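Local atomic coordinates of ribose 5-phosphate isomerase (Trypanosoma cruzi, PDB entry 3M1P), a protein that probably interconverts ribose 5-phosphate and ribulose 5-phosphate as a type B isomerase that assembles from four chains. Residues H138-R141 with I142-R146; S43-Y46 with P47-A50. The protein carries 1 engineered substitution. One frame throughout, in Å; residues are numbered along the deposited sequence.

Contact 1 (H138-R141 with I142-R146); sequences HVRR and IEKIR. With PO4 (phosphate ion), chain C.
Ile142 N bonds His138 O at 2.8 Å (171° at the hydrogen), the first of four regular helical bonds: the amides of Glu143, Lys144 and Ile145 likewise reach the carbonyl four residues back, ending with Ile145 N and Arg141 O at 3.0 Å. The CG1 branch of Ile142, beside its backbone N (chi1 -71°), lies against the carbonyl oxygen that its own amide bonds, with CG1 3.3 Å from His138 O.

The charged groups illustrate how one helix can present a row of cations along one flank. Arg140 and Lys144 run side by side in the same direction, with Arg140 CG 4.2 Å from Lys144 CE. Arg140 NE and Lys144 NZ both salt-bridge Asp45 of the second subunit, which probably offsets their like charges; Asp45 also takes NE of Arg141. Beyond CG the Arg141 chain is extended, and its guanidinium meets the phosphate in plane, NH1 to O2 at 3.1 Å and nearly straight (167°). Further along, Arg146 grips Glu143 side-on: Arg146 NH2 lies 2.6 Å from Glu143 OE2, and NE bonds the same oxygen.

Helix 136-150 rests on the loops holding Phe132 and Asp104, beside the end of helix 93-101, and turns its cationic flank to the second subunit.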
loop_
_atom_site.group_PDB
_atom_site.type_symbol
_atom_site.label_atom_id
_atom_site.label_comp_id
_atom_site.label_asym_id
_atom_site.label_seq_id
_atom_site.Cartn_x
_atom_site.Cartn_y
_atom_site.Cartn_z
ATOM N N HIS A 138 -12.963 22.545 -1.461
ATOM C CA HIS A 138 -13.188 21.365 -2.308
ATOM C C HIS A 138 -14.178 21.638 -3.434
ATOM O O HIS A 138 -13.952 21.211 -4.566
ATOM C CB HIS A 138 -13.607 20.142 -1.480
ATOM C CG HIS A 138 -12.718 19.892 -0.304
ATOM N ND1 HIS A 138 -13.202 19.542 0.938
ATOM C CD2 HIS A 138 -11.375 19.987 -0.170
ATOM C CE1 HIS A 138 -12.195 19.415 1.782
ATOM N NE2 HIS A 138 -11.075 19.684 1.134
ATOM N N VAL A 139 -15.252 22.364 -3.117
ATOM C CA VAL A 139 -16.232 22.808 -4.115
ATOM C C VAL A 139 -15.553 23.652 -5.193
ATOM O O VAL A 139 -15.693 23.377 -6.391
ATOM C CB VAL A 139 -17.421 23.584 -3.466
ATOM C CG1 VAL A 139 -18.321 24.248 -4.540
ATOM C CG2 VAL A 139 -18.241 22.657 -2.568
ATOM N N ARG A 140 -14.804 24.666 -4.767
ATOM C CA ARG A 140 -14.039 25.494 -5.699
ATOM C C ARG A 140 -13.117 24.630 -6.584
ATOM O O ARG A 140 -13.067 24.822 -7.801
ATOM C CB ARG A 140 -13.245 26.575 -4.948
ATOM C CG ARG A 140 -12.438 27.514 -5.876
ATOM C CD ARG A 140 -11.608 28.542 -5.107
ATOM N NE ARG A 140 -10.549 27.946 -4.296
ATOM C CZ ARG A 140 -10.551 27.922 -2.965
ATOM N NH1 ARG A 140 -11.560 28.468 -2.293
ATOM N NH2 ARG A 140 -9.556 27.349 -2.302
ATOM N N ARG A 141 -12.419 23.662 -5.985
ATOM C CA ARG A 141 -11.463 22.837 -6.745
ATOM C C ARG A 141 -12.145 21.871 -7.730
ATOM O O ARG A 141 -11.698 21.713 -8.867
ATOM C CB ARG A 141 -10.494 22.106 -5.806
ATOM C CG ARG A 141 -9.463 23.019 -5.175
ATOM C CD ARG A 141 -8.973 22.463 -3.849
ATOM N NE ARG A 141 -8.137 23.415 -3.113
ATOM C CZ ARG A 141 -7.770 23.269 -1.839
ATOM N NH1 ARG A 141 -8.160 22.209 -1.138
ATOM N NH2 ARG A 141 -7.016 24.184 -1.257
ATOM N N ILE A 142 -13.226 21.239 -7.287
ATOM C CA ILE A 142 -14.049 20.421 -8.172
ATOM C C ILE A 142 -14.593 21.250 -9.344
ATOM O O ILE A 142 -14.624 20.783 -10.480
ATOM C CB ILE A 142 -15.201 19.703 -7.391
ATOM C CG1 ILE A 142 -14.615 18.590 -6.511
ATOM C CG2 ILE A 142 -16.232 19.125 -8.367
ATOM C CD1 ILE A 142 -15.400 18.262 -5.255
ATOM N N GLU A 143 -15.007 22.484 -9.063
ATOM C CA GLU A 143 -15.481 23.394 -10.107
ATOM C C GLU A 143 -14.367 23.714 -11.106
ATOM O O GLU A 143 -14.617 23.812 -12.304
ATOM C CB GLU A 143 -16.079 24.659 -9.482
ATOM C CG GLU A 143 -16.584 25.731 -10.464
ATOM C CD GLU A 143 -17.460 25.205 -11.611
ATOM O OE1 GLU A 143 -18.328 24.322 -11.391
ATOM O OE2 GLU A 143 -17.282 25.709 -12.748
ATOM N N LYS A 144 -13.135 23.844 -10.612
ATOM C CA LYS A 144 -11.971 24.030 -11.488
ATOM C C LYS A 144 -11.701 22.802 -12.347
ATOM O O LYS A 144 -11.191 22.929 -13.454
ATOM C CB LYS A 144 -10.720 24.434 -10.695
ATOM C CG LYS A 144 -10.824 25.823 -10.072
ATOM C CD LYS A 144 -9.506 26.309 -9.470
ATOM C CE LYS A 144 -9.665 27.740 -8.966
ATOM N NZ LYS A 144 -8.470 28.217 -8.211
ATOM N N ILE A 145 -12.055 21.616 -11.849
ATOM C CA ILE A 145 -11.964 20.395 -12.667
ATOM C C ILE A 145 -12.971 20.457 -13.818
ATOM O O ILE A 145 -12.632 20.153 -14.972
ATOM C CB ILE A 145 -12.151 19.094 -11.820
ATOM C CG1 ILE A 145 -11.066 19.013 -10.729
ATOM C CG2 ILE A 145 -12.147 17.859 -12.722
ATOM C CD1 ILE A 145 -11.183 17.838 -9.775
ATOM N N ARG A 146 -14.200 20.857 -13.481
ATOM C CA ARG A 146 -15.274 21.077 -14.447
ATOM C C ARG A 146 -14.868 22.123 -15.493
ATOM O O ARG A 146 -15.148 21.958 -16.682
ATOM C CB ARG A 146 -16.554 21.520 -13.719
ATOM C CG ARG A 146 -17.843 21.334 -14.521
ATOM C CD ARG A 146 -18.937 22.353 -14.118
ATOM N NE ARG A 146 -18.463 23.743 -14.194
ATOM C CZ ARG A 146 -18.397 24.474 -15.310
ATOM N NH1 ARG A 146 -18.788 23.979 -16.485
ATOM N NH2 ARG A 146 -17.931 25.713 -15.250
HETATM P P PO4 C . -6.354 20.563 2.214
HETATM O O1 PO4 C . -7.190 20.183 3.403
HETATM O O2 PO4 C . -6.875 21.841 1.610
HETATM O O3 PO4 C . -6.399 19.460 1.185
HETATM O O4 PO4 C . -4.929 20.802 2.666
#

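Contact 2 (S43-Y46 with P47-A50)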
loop_
_atom_site.group_PDB
_atom_site.type_symbol
_atom_site.label_atom_id
_atom_site.label_comp_id
_atom_site.label_asym_id
_atom_site.label_seq_id
_atom_site.Cartn_x
_atom_site.Cartn_y
_atom_site.Cartn_z
ATOM N N SER A 43 -11.196 -12.447 -22.693
ATOM C CA SER A 43 -10.354 -11.254 -22.768
ATOM C C SER A 43 -11.118 -10.056 -23.359
ATOM O O SER A 43 -11.751 -10.162 -24.415
ATOM C CB SER A 43 -9.089 -11.541 -23.586
ATOM O OG SER A 43 -8.142 -10.494 -23.466
ATOM N N VAL A 44 -11.062 -8.931 -22.650
ATOM C CA VAL A 44 -11.704 -7.692 -23.076
ATOM C C VAL A 44 -10.722 -6.514 -22.973
ATOM O O VAL A 44 -9.602 -6.672 -22.477
ATOM C CB VAL A 44 -13.000 -7.399 -22.263
ATOM C CG1 VAL A 44 -14.121 -8.376 -22.644
ATOM C CG2 VAL A 44 -12.734 -7.445 -20.777
ATOM N N ASP A 45 -11.139 -5.349 -23.464
ATOM C CA ASP A 45 -10.341 -4.133 -23.371
ATOM C C ASP A 45 -10.976 -3.236 -22.321
ATOM O O ASP A 45 -12.148 -2.862 -22.443
ATOM C CB ASP A 45 -10.294 -3.391 -24.713
ATOM C CG ASP A 45 -9.572 -4.166 -25.807
ATOM O OD1 ASP A 45 -8.811 -5.115 -25.513
ATOM O OD2 ASP A 45 -9.759 -3.803 -26.988
ATOM N N TYR A 46 -10.194 -2.879 -21.298
ATOM C CA TYR A 46 -10.714 -2.091 -20.159
ATOM C C TYR A 46 -11.429 -0.772 -20.534
ATOM O O TYR A 46 -12.438 -0.446 -19.916
ATOM C CB TYR A 46 -9.623 -1.859 -19.081
ATOM C CG TYR A 46 -8.467 -1.012 -19.546
ATOM C CD1 TYR A 46 -8.514 0.377 -19.455
ATOM C CD2 TYR A 46 -7.322 -1.601 -20.105
ATOM C CE1 TYR A 46 -7.450 1.164 -19.920
ATOM C CE2 TYR A 46 -6.257 -0.821 -20.557
ATOM C CZ TYR A 46 -6.332 0.561 -20.458
ATOM O OH TYR A 46 -5.289 1.334 -20.900
ATOM N N PRO A 47 -10.924 -0.012 -21.541
ATOM C CA PRO A 47 -11.590 1.264 -21.848
ATOM C C PRO A 47 -13.079 1.148 -22.208
ATOM O O PRO A 47 -13.839 2.052 -21.886
ATOM C CB PRO A 47 -10.799 1.791 -23.043
ATOM C CG PRO A 47 -9.459 1.169 -22.897
ATOM C CD PRO A 47 -9.766 -0.220 -22.432
ATOM N N ASP A 48 -13.471 0.035 -22.838
ATOM C CA ASP A 48 -14.863 -0.238 -23.241
ATOM C C ASP A 48 -15.811 -0.346 -22.049
ATOM O O ASP A 48 -16.949 0.121 -22.101
ATOM C CB ASP A 48 -14.955 -1.542 -24.060
ATOM C CG ASP A 48 -14.213 -1.469 -25.384
ATOM O OD1 ASP A 48 -14.112 -0.369 -25.981
ATOM O OD2 ASP A 48 -13.723 -2.530 -25.832
ATOM N N PHE A 49 -15.347 -0.978 -20.977
ATOM C CA PHE A 49 -16.174 -1.101 -19.777
ATOM C C PHE A 49 -16.040 0.104 -18.854
ATOM O O PHE A 49 -16.999 0.487 -18.197
ATOM C CB PHE A 49 -15.902 -2.418 -19.068
ATOM C CG PHE A 49 -16.452 -3.607 -19.803
ATOM C CD1 PHE A 49 -17.772 -4.009 -19.605
ATOM C CD2 PHE A 49 -15.662 -4.309 -20.711
ATOM C CE1 PHE A 49 -18.295 -5.108 -20.293
ATOM C CE2 PHE A 49 -16.170 -5.410 -21.405
ATOM C CZ PHE A 49 -17.490 -5.815 -21.192
ATOM N N ALA A 50 -14.856 0.714 -18.825
ATOM C CA ALA A 50 -14.691 2.002 -18.153
ATOM C C ALA A 50 -15.678 3.006 -18.752
ATOM O O ALA A 50 -16.413 3.673 -18.022
ATOM C CB ALA A 50 -13.260 2.506 -18.277
HETATM O O HOH W 1 -13.498 -4.956 -24.863
#
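The backbone is extended at Val44 and helical from Pro47 on, so residues 43-50 show how a loop enters a helix, here helix 46-58. Asp45 O takes the amide of Asp48 at 3.2 Å, the donor standing well above the carbonyl plane. Tyr46 O then accepts Ala50 N at 2.9 Å in an almost straight bond (172°), and a weak one from Phe49 N. Between them Pro47, which has no amide hydrogen to give, fits the first turn.

The proline ring meets an aromatic face. Tyr46 CG sits between the backbone N and the carbonyl carbon (chi1 65°), which folds the phenol ring over Pro47, and Pro47 CD lies 3.4 Å from the centroid of the Tyr46 ring, 20° off the normal: a CH-pi contact. Val44 crosses Phe49 at about a right angle, Val44 CG1 lying 3.8 Å from Phe49 CE2. A water bridges the two segments, accepting from Asp45 N and donating a hydrogen bond to Asp48 OD2, 2.6 Å from the water oxygen.

Asp45 OD2 and Asp48 OD2 are 4.3 Å apart. Lys144 of the second subunit salt-bridges both, which probably offsets their repulsion, and the nearby helix start would be expected to favour the carboxylates further.

Contacts 1 and 2 do not touch in one subunit, their centres lying 29 Å apart and their nearest atoms about 16 Å, yet across two subunits they meet in one part of the interface. The cationic flank of contact 1 docks on the acidic helix entry of contact 2 in the second subunit, and packing accompanies the charges: Val44 of the second subunit lies on Arg141, Pro47 on Lys144 and Tyr46 on Ile145. Arg141 joins this interface to the phosphate, which is also hydrogen-bonded to Arg137 of the same chain and to His11 and Arg113 of the second subunit. The ion, probably from the crystallisation liquor, may mark where a substrate phosphate would bind.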